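Local coordinates for protein cellobiose 2-epimerase (Caldibacillus thermoamylovorans, PDB 5ZHB) that catalyses the reversible epimerisation of cellobiose at C2 of its reducing-end glucose, giving glucosyl-mannose, and belongs to the N-acylglucosamine 2-epimerase family, at residues Leu242-His247 against Ala292-Asn297; Tyr302-Trp307 against Val356-Gln361. One frame throughout, in Å; residues are numbered along the deposited sequence.

Overall arrangement
Contacts 1 and 2 sit at the two edges of one four-stranded antiparallel sheet in a mainly helical fold, consistent with the (alpha/alpha)6 barrel of the N-acylglucosamine 2-epimerase family. Contact 1 pairs the outermost strand 242-244 with 294-296. Contact 2 pairs the end of strand 299-305 with the other outer strand, 355-356. The middle strands 294-296 and 299-305 are neighbours. Both contacts are partly buried. Contact 1 is larger, with four buried residues among ten touching ones, and adds a buried tyrosine ring to its backbone bonds. Contact 2 relies on one bridge and an arginine; its buried Arg304 and Val356 give way to the exposed Ala358 of the turn. They meet where Trp307 packs on Gly246 and His247, and where Tyr293 packs on Val305.

Contact 1: residues Leu242-His247 against Ala292-Asn297; sequences LKSYGH and AYENEN
Tyr293 O is gripped by two donors. Water 2 donates to it at 2.8 Å. The backbone N of Tyr245 adds a weak bond to Tyr293 O at 3.4 Å. Water 2 also accepts from Gly246 N at 2.8 Å and bonds to Ser244 OG. Ser244 OG hydrogen-bonds to His247 ND1 (2.7 Å), in the plane of the ring; His247 NE2 hydrogen-bonds to Asn184. Ser244 is the N-cap residue of helix 245-262, but its side chain makes no capping bond itself.

The outermost strand of the antiparallel sheet, 242-244, pairs here with 294-296 and leads straight into that helix. Lys243 N donates to Asn295 O at 2.9 Å. Asn295 N returns a bond to Lys243 O, also 2.9 Å and fairly straight (163°).

Leu242, Ser244, Glu294 and Glu296 share one face. With CG anti to the backbone N (chi1 177°), Leu242 sends CD1 over the neighbouring strand, against Glu294 CD and Glu296 CB. Tyr245 packs beyond the strand. Its CE2 is 3.8 Å from Ala292 CB, and its OH reaches 3.3 Å from Asn295 CB. Phe227 and Ile300 also touch this ring. An alanine in place of Tyr245 would probably open a gap beside Ala292 CB and Asn295 CB, where the ring and hydroxyl now lie.

Backbone bonds thus set the strand pairing, while one shared water ties the first turn of the helix to Tyr293.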
ATOM      1  N   LEU A 242      12.098  -5.840  15.268  1.00 31.94           N
ATOM      2  CA  LEU A 242      11.539  -4.641  14.631  1.00 29.79           C
ATOM      3  C   LEU A 242      10.022  -4.727  14.629  1.00 26.32           C
ATOM      4  O   LEU A 242       9.437  -5.717  14.224  1.00 30.23           O
ATOM      5  CB  LEU A 242      12.046  -4.461  13.201  1.00 32.28           C
ATOM      6  CG  LEU A 242      11.480  -3.272  12.398  1.00 33.30           C
ATOM      7  CD1 LEU A 242      11.788  -1.938  13.014  1.00 32.03           C
ATOM      8  CD2 LEU A 242      12.025  -3.321  10.979  1.00 33.50           C
ATOM      9  N   LYS A 243       9.385  -3.670  15.110  1.00 28.25           N
ATOM     10  CA  LYS A 243       7.945  -3.541  15.038  1.00 28.13           C
ATOM     11  C   LYS A 243       7.627  -2.302  14.217  1.00 25.85           C
ATOM     12  O   LYS A 243       8.194  -1.258  14.492  1.00 25.26           O
ATOM     13  CB  LYS A 243       7.336  -3.297  16.420  1.00 30.96           C
ATOM     14  CG  LYS A 243       7.222  -4.522  17.289  1.00 36.17           C
ATOM     15  CD  LYS A 243       8.380  -4.775  18.218  1.00 42.96           C
ATOM     16  CE  LYS A 243       7.972  -5.873  19.173  1.00 47.63           C
ATOM     17  NZ  LYS A 243       9.115  -6.248  19.999  1.00 53.40           N
ATOM     18  N   SER A 244       6.718  -2.458  13.250  1.00 24.87           N
ATOM     19  CA  SER A 244       6.323  -1.397  12.343  1.00 25.94           C
ATOM     20  C   SER A 244       4.827  -1.188  12.512  1.00 22.51           C
ATOM     21  O   SER A 244       4.026  -2.027  12.084  1.00 24.20           O
ATOM     22  CB  SER A 244       6.701  -1.750  10.915  1.00 28.78           C
ATOM     23  OG  SER A 244       6.312  -0.710  10.031  1.00 26.90           O
ATOM     24  N   TYR A 245       4.476  -0.125  13.250  1.00 22.48           N
ATOM     25  CA  TYR A 245       3.139   0.045  13.790  1.00 21.81           C
ATOM     26  C   TYR A 245       2.172   0.209  12.637  1.00 21.35           C
ATOM     27  O   TYR A 245       1.029  -0.263  12.662  1.00 21.03           O
ATOM     28  CB  TYR A 245       3.079   1.266  14.720  1.00 25.18           C
ATOM     29  CG  TYR A 245       3.993   1.195  15.942  1.00 26.95           C
ATOM     30  CD1 TYR A 245       3.722   0.333  17.011  1.00 26.84           C
ATOM     31  CD2 TYR A 245       5.102   2.024  16.054  1.00 28.43           C
ATOM     32  CE1 TYR A 245       4.538   0.300  18.139  1.00 29.32           C
ATOM     33  CE2 TYR A 245       5.944   1.978  17.157  1.00 30.39           C
ATOM     34  CZ  TYR A 245       5.654   1.120  18.213  1.00 33.63           C
ATOM     35  OH  TYR A 245       6.508   1.110  19.281  1.00 30.70           O
ATOM     36  N   GLY A 246       2.660   0.892  11.601  1.00 20.87           N
ATOM     37  CA  GLY A 246       1.818   1.162  10.450  1.00 21.39           C
ATOM     38  C   GLY A 246       1.478  -0.090   9.666  1.00 19.23           C
ATOM     39  O   GLY A 246       0.336  -0.242   9.228  1.00 18.02           O
ATOM     40  N   HIS A 247       2.462  -0.987   9.463  1.00 20.27           N
ATOM     41  CA  HIS A 247       2.181  -2.243   8.797  1.00 21.99           C
ATOM     42  C   HIS A 247       1.142  -3.060   9.567  1.00 21.79           C
ATOM     43  O   HIS A 247       0.245  -3.657   8.985  1.00 18.84           O
ATOM     44  CB  HIS A 247       3.424  -3.112   8.590  1.00 24.77           C
ATOM     45  CG  HIS A 247       4.301  -2.675   7.474  1.00 25.50           C
ATOM     46  ND1 HIS A 247       5.388  -1.847   7.705  1.00 27.69           N
ATOM     47  CD2 HIS A 247       4.315  -2.998   6.175  1.00 28.35           C
ATOM     48  CE1 HIS A 247       5.998  -1.624   6.538  1.00 31.86           C
ATOM     49  NE2 HIS A 247       5.369  -2.319   5.605  1.00 32.24           N
ATOM     50  N   ALA A 292       3.564   6.641  16.252  1.00 27.00           N
ATOM     51  CA  ALA A 292       4.976   6.452  16.029  1.00 26.68           C
ATOM     52  C   ALA A 292       5.188   5.598  14.784  1.00 22.61           C
ATOM     53  O   ALA A 292       4.245   4.989  14.281  1.00 25.10           O
ATOM     54  CB  ALA A 292       5.616   5.792  17.251  1.00 29.09           C
ATOM     55  N   TYR A 293       6.452   5.503  14.353  1.00 23.65           N
ATOM     56  CA  TYR A 293       6.787   4.791  13.127  1.00 23.91           C
ATOM     57  C   TYR A 293       7.234   3.357  13.401  1.00 24.63           C
ATOM     58  O   TYR A 293       6.679   2.409  12.846  1.00 25.62           O
ATOM     59  CB  TYR A 293       7.857   5.605  12.390  1.00 21.94           C
ATOM     60  CG  TYR A 293       8.277   5.023  11.056  1.00 24.35           C
ATOM     61  CD1 TYR A 293       7.342   4.570  10.125  1.00 25.27           C
ATOM     62  CD2 TYR A 293       9.622   4.898  10.745  1.00 30.41           C
ATOM     63  CE1 TYR A 293       7.742   4.047   8.903  1.00 28.58           C
ATOM     64  CE2 TYR A 293      10.029   4.359   9.543  1.00 30.69           C
ATOM     65  CZ  TYR A 293       9.089   3.928   8.627  1.00 29.56           C
ATOM     66  OH  TYR A 293       9.545   3.396   7.460  1.00 36.53           O
ATOM     67  N   GLU A 294       8.316   3.199  14.162  1.00 25.94           N
ATOM     68  CA  GLU A 294       8.943   1.894  14.306  1.00 28.27           C
ATOM     69  C   GLU A 294       9.532   1.787  15.704  1.00 26.88           C
ATOM     70  O   GLU A 294       9.844   2.808  16.330  1.00 26.63           O
ATOM     71  CB  GLU A 294      10.148   1.692  13.386  1.00 29.55           C
ATOM     72  CG  GLU A 294       9.796   1.364  11.942  1.00 33.89           C
ATOM     73  CD  GLU A 294      11.049   1.351  11.073  1.00 30.89           C
ATOM     74  OE1 GLU A 294      12.108   1.860  11.488  1.00 34.99           O
ATOM     75  OE2 GLU A 294      10.941   0.823   9.962  1.00 33.90           O
ATOM     76  N   ASN A 295       9.700   0.537  16.143  1.00 29.18           N
ATOM     77  CA  ASN A 295      10.437   0.233  17.365  1.00 29.19           C
ATOM     78  C   ASN A 295      11.476  -0.839  17.036  1.00 25.73           C
ATOM     79  O   ASN A 295      11.147  -1.977  16.747  1.00 27.22           O
ATOM     80  CB  ASN A 295       9.481  -0.100  18.502  1.00 31.41           C
ATOM     81  CG  ASN A 295      10.206  -0.420  19.793  1.00 31.65           C
ATOM     82  OD1 ASN A 295      11.431  -0.577  19.823  1.00 34.63           O
ATOM     83  ND2 ASN A 295       9.457  -0.465  20.875  1.00 36.00           N
ATOM     84  N   GLU A 296      12.730  -0.404  16.961  1.00 29.79           N
ATOM     85  CA  GLU A 296      13.827  -1.246  16.534  1.00 34.29           C
ATOM     86  C   GLU A 296      14.714  -1.489  17.749  1.00 35.92           C
ATOM     87  O   GLU A 296      15.249  -0.536  18.316  1.00 35.35           O
ATOM     88  CB  GLU A 296      14.680  -0.615  15.435  1.00 34.78           C
ATOM     89  CG  GLU A 296      15.632  -1.633  14.811  1.00 35.53           C
ATOM     90  CD  GLU A 296      16.223  -1.129  13.497  1.00 43.79           C
ATOM     91  OE1 GLU A 296      16.158   0.081  13.219  1.00 50.05           O
ATOM     92  OE2 GLU A 296      16.698  -1.955  12.717  1.00 47.59           O
ATOM     93  N   ASN A 297      14.857  -2.761  18.121  1.00 41.75           N
ATOM     94  CA  ASN A 297      15.537  -3.103  19.358  1.00 46.49           C
ATOM     95  C   ASN A 297      14.685  -2.461  20.451  1.00 52.13           C
ATOM     96  O   ASN A 297      13.461  -2.606  20.442  1.00 59.23           O
ATOM     97  CB  ASN A 297      17.018  -2.764  19.215  1.00 47.07           C
ATOM     98  CG  ASN A 297      17.619  -3.414  17.982  1.00 48.56           C
ATOM     99  OD1 ASN A 297      18.242  -2.741  17.147  1.00 53.12           O
ATOM    100  ND2 ASN A 297      17.416  -4.714  17.828  1.00 38.81           N
TER
HETATM  101  O   HOH W   1      10.843  -3.626  21.444  1.00 49.06           O
HETATM  102  O   HOH W   2       5.162   1.734  10.634  1.00 22.98           O

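Contact 2: residues Tyr302-Trp307 against Val356-Gln361; sequences YTRVWW and VEADGQ
A single antiparallel bridge joins Arg304 to Val356 at the edge of the four-stranded sheet. It is a hydrogen-bonded pair. Arg304 N donates to Val356 O at 2.9 Å. Val356 N donates back to Arg304 O at 2.8 Å. Beside the bridge, Thr303 CG2 rests 3.7 Å from Val356 O.

The Arg304 side chain lies on the same face as Val356. It bends at chi2 (74°), and this turn carries the guanidinium past the bridge to the loop. There NH1 comes 3.5 Å from Ala358 CA. The same NH1 donates to Tyr302 O at 2.9 Å, with that oxygen 23° out of the guanidinium plane. NE bonds to Ser290 and NH2 forms a salt bridge with Asp288. With all three nitrogens bonded, the group is held against rotation.

After Val356 the chain makes a type I turn from Glu357 to Gly360, closed by Gly360 N to Glu357 O at 2.9 Å. At the backbone angles of Gly360 a side chain would run into the carbonyl O of Asp359. Asp359 OD1 accepts from Gln361 N at 2.7 Å, an Asx turn. Water 3 donates to both Thr303 OG1 and Glu357 OE2, a second link across the contact. Thr303 OG1 is also bonded to Asp301, and Glu357 OE2 to Thr363.

Helix 326-343 packs on the face carrying Arg304 and Val356, through Tyr338 and Met343. Strand 299-305 ends here, and Val305 is the N-cap residue of helix 306-323.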
ATOM      1  N   TYR A 302       9.982   8.203  16.679  1.00 29.52           N
ATOM      2  CA  TYR A 302       8.799   8.998  16.965  1.00 31.85           C
ATOM      3  C   TYR A 302       8.391   9.865  15.768  1.00 28.29           C
ATOM      4  O   TYR A 302       7.458  10.657  15.885  1.00 29.38           O
ATOM      5  CB  TYR A 302       9.056   9.909  18.177  1.00 34.91           C
ATOM      6  CG  TYR A 302       9.070   9.133  19.485  1.00 38.45           C
ATOM      7  CD1 TYR A 302       7.884   8.645  20.017  1.00 39.62           C
ATOM      8  CD2 TYR A 302      10.252   8.852  20.154  1.00 40.92           C
ATOM      9  CE1 TYR A 302       7.871   7.904  21.188  1.00 43.65           C
ATOM     10  CE2 TYR A 302      10.250   8.116  21.332  1.00 41.72           C
ATOM     11  CZ  TYR A 302       9.056   7.641  21.845  1.00 42.69           C
ATOM     12  OH  TYR A 302       8.992   6.895  22.981  1.00 42.27           O
ATOM     13  N   THR A 303       9.012   9.662  14.610  1.00 28.40           N
ATOM     14  CA  THR A 303       8.581  10.344  13.393  1.00 27.22           C
ATOM     15  C   THR A 303       7.144   9.951  13.077  1.00 23.00           C
ATOM     16  O   THR A 303       6.802   8.774  13.120  1.00 23.99           O
ATOM     17  CB  THR A 303       9.461   9.956  12.207  1.00 28.04           C
ATOM     18  OG1 THR A 303      10.811  10.207  12.562  1.00 28.85           O
ATOM     19  CG2 THR A 303       9.128  10.771  10.961  1.00 27.87           C
ATOM     20  N   ARG A 304       6.306  10.948  12.785  1.00 22.20           N
ATOM     21  CA  ARG A 304       4.948  10.732  12.330  1.00 21.81           C
ATOM     22  C   ARG A 304       4.926  10.679  10.801  1.00 22.04           C
ATOM     23  O   ARG A 304       5.114  11.713  10.155  1.00 19.93           O
ATOM     24  CB  ARG A 304       4.034  11.863  12.785  1.00 23.72           C
ATOM     25  CG  ARG A 304       3.551  11.782  14.227  1.00 27.43           C
ATOM     26  CD  ARG A 304       4.681  12.130  15.210  1.00 30.57           C
ATOM     27  NE  ARG A 304       4.146  12.488  16.528  1.00 33.18           N
ATOM     28  CZ  ARG A 304       4.880  12.786  17.603  1.00 32.02           C
ATOM     29  NH1 ARG A 304       6.184  12.602  17.592  1.00 30.54           N
ATOM     30  NH2 ARG A 304       4.278  13.207  18.695  1.00 32.83           N
ATOM     31  N   VAL A 305       4.775   9.467  10.256  1.00 22.31           N
ATOM     32  CA  VAL A 305       4.887   9.222   8.823  1.00 22.37           C
ATOM     33  C   VAL A 305       3.475   9.222   8.280  1.00 22.55           C
ATOM     34  O   VAL A 305       2.605   8.612   8.899  1.00 20.80           O
ATOM     35  CB  VAL A 305       5.633   7.913   8.487  1.00 22.82           C
ATOM     36  CG1 VAL A 305       5.668   7.630   6.995  1.00 25.25           C
ATOM     37  CG2 VAL A 305       7.071   7.946   8.982  1.00 20.48           C
ATOM     38  N   TRP A 306       3.265   9.850   7.102  1.00 21.33           N
ATOM     39  CA  TRP A 306       1.926  10.107   6.594  1.00 19.39           C
ATOM     40  C   TRP A 306       1.113   8.817   6.443  1.00 19.72           C
ATOM     41  O   TRP A 306      -0.028   8.731   6.929  1.00 20.67           O
ATOM     42  CB  TRP A 306       1.975  10.950   5.293  1.00 20.40           C
ATOM     43  CG  TRP A 306       1.894  10.153   4.018  1.00 19.31           C
ATOM     44  CD1 TRP A 306       0.760   9.926   3.304  1.00 20.60           C
ATOM     45  CD2 TRP A 306       2.934   9.411   3.363  1.00 17.67           C
ATOM     46  NE1 TRP A 306       1.034   9.142   2.220  1.00 21.31           N
ATOM     47  CE2 TRP A 306       2.350   8.791   2.234  1.00 20.05           C
ATOM     48  CE3 TRP A 306       4.293   9.220   3.595  1.00 19.11           C
ATOM     49  CZ2 TRP A 306       3.063   7.958   1.374  1.00 19.48           C
ATOM     50  CZ3 TRP A 306       5.008   8.430   2.721  1.00 22.26           C
ATOM     51  CH2 TRP A 306       4.407   7.817   1.626  1.00 18.88           C
ATOM     52  N   TRP A 307       1.682   7.797   5.813  1.00 19.02           N
ATOM     53  CA  TRP A 307       0.913   6.599   5.488  1.00 20.43           C
ATOM     54  C   TRP A 307       0.521   5.831   6.750  1.00 20.14           C
ATOM     55  O   TRP A 307      -0.549   5.225   6.767  1.00 18.29           O
ATOM     56  CB  TRP A 307       1.625   5.688   4.474  1.00 18.81           C
ATOM     57  CG  TRP A 307       2.860   4.964   4.947  1.00 19.39           C
ATOM     58  CD1 TRP A 307       4.158   5.334   4.763  1.00 20.51           C
ATOM     59  CD2 TRP A 307       2.898   3.697   5.635  1.00 20.11           C
ATOM     60  NE1 TRP A 307       5.001   4.414   5.322  1.00 20.71           N
ATOM     61  CE2 TRP A 307       4.254   3.399   5.868  1.00 22.16           C
ATOM     62  CE3 TRP A 307       1.916   2.797   6.079  1.00 19.02           C
ATOM     63  CZ2 TRP A 307       4.652   2.226   6.515  1.00 22.02           C
ATOM     64  CZ3 TRP A 307       2.314   1.632   6.700  1.00 23.12           C
ATOM     65  CH2 TRP A 307       3.667   1.358   6.933  1.00 21.22           C
ATOM     66  N   VAL A 356       6.342  14.172   9.803  1.00 23.37           N
ATOM     67  CA  VAL A 356       6.503  15.259  10.751  1.00 26.49           C
ATOM     68  C   VAL A 356       7.406  14.789  11.888  1.00 27.45           C
ATOM     69  O   VAL A 356       7.270  13.673  12.377  1.00 28.02           O
ATOM     70  CB  VAL A 356       5.158  15.776  11.286  1.00 26.72           C
ATOM     71  CG1 VAL A 356       5.369  16.907  12.278  1.00 27.57           C
ATOM     72  CG2 VAL A 356       4.242  16.196  10.147  1.00 26.39           C
ATOM     73  N   GLU A 357       8.373  15.632  12.257  1.00 30.41           N
ATOM     74  CA  GLU A 357       9.271  15.350  13.372  1.00 33.70           C
ATOM     75  C   GLU A 357       8.546  15.559  14.708  1.00 35.07           C
ATOM     76  O   GLU A 357       7.448  16.125  14.746  1.00 31.51           O
ATOM     77  CB  GLU A 357      10.491  16.267  13.303  1.00 37.30           C
ATOM     78  CG  GLU A 357      11.279  16.194  11.993  1.00 39.64           C
ATOM     79  CD  GLU A 357      11.828  14.824  11.662  1.00 39.75           C
ATOM     80  OE1 GLU A 357      12.286  14.174  12.621  1.00 46.79           O
ATOM     81  OE2 GLU A 357      11.784  14.385  10.490  1.00 36.44           O
ATOM     82  N   ALA A 358       9.166  15.096  15.814  1.00 41.30           N
ATOM     83  CA  ALA A 358       8.582  15.179  17.152  1.00 38.96           C
ATOM     84  C   ALA A 358       8.356  16.625  17.581  1.00 41.51           C
ATOM     85  O   ALA A 358       7.431  16.903  18.339  1.00 44.92           O
ATOM     86  CB  ALA A 358       9.454  14.468  18.148  1.00 40.92           C
ATOM     87  N   ASP A 359       9.181  17.548  17.078  1.00 43.93           N
ATOM     88  CA  ASP A 359       9.027  18.967  17.370  1.00 47.48           C
ATOM     89  C   ASP A 359       7.835  19.581  16.640  1.00 44.68           C
ATOM     90  O   ASP A 359       7.585  20.767  16.822  1.00 48.83           O
ATOM     91  CB  ASP A 359      10.273  19.759  17.008  1.00 49.17           C
ATOM     92  CG  ASP A 359      10.801  19.482  15.608  1.00 57.86           C
ATOM     93  OD1 ASP A 359       9.986  19.515  14.670  1.00 56.86           O
ATOM     94  OD2 ASP A 359      12.008  19.190  15.472  1.00 60.26           O
ATOM     95  N   GLY A 360       7.146  18.817  15.774  1.00 38.72           N
ATOM     96  CA  GLY A 360       6.016  19.345  15.021  1.00 36.28           C
ATOM     97  C   GLY A 360       6.405  19.919  13.655  1.00 31.55           C
ATOM     98  O   GLY A 360       5.541  20.303  12.867  1.00 37.84           O
ATOM     99  N   GLN A 361       7.687  19.916  13.318  1.00 34.77           N
ATOM    100  CA  GLN A 361       8.092  20.480  12.036  1.00 39.32           C
ATOM    101  C   GLN A 361       8.053  19.413  10.942  1.00 32.90           C
ATOM    102  O   GLN A 361       8.445  18.263  11.160  1.00 30.57           O
ATOM    103  CB  GLN A 361       9.508  21.060  12.010  1.00 42.50           C
ATOM    104  CG  GLN A 361       9.762  22.162  13.033  1.00 54.55           C
ATOM    105  CD  GLN A 361       9.356  23.548  12.574  1.00 58.85           C
ATOM    106  OE1 GLN A 361      10.163  24.483  12.598  1.00 63.69           O
ATOM    107  NE2 GLN A 361       8.106  23.703  12.160  1.00 61.35           N
TER
HETATM  108  O   HOH W   3      12.742  11.614  10.296  1.00 45.88           O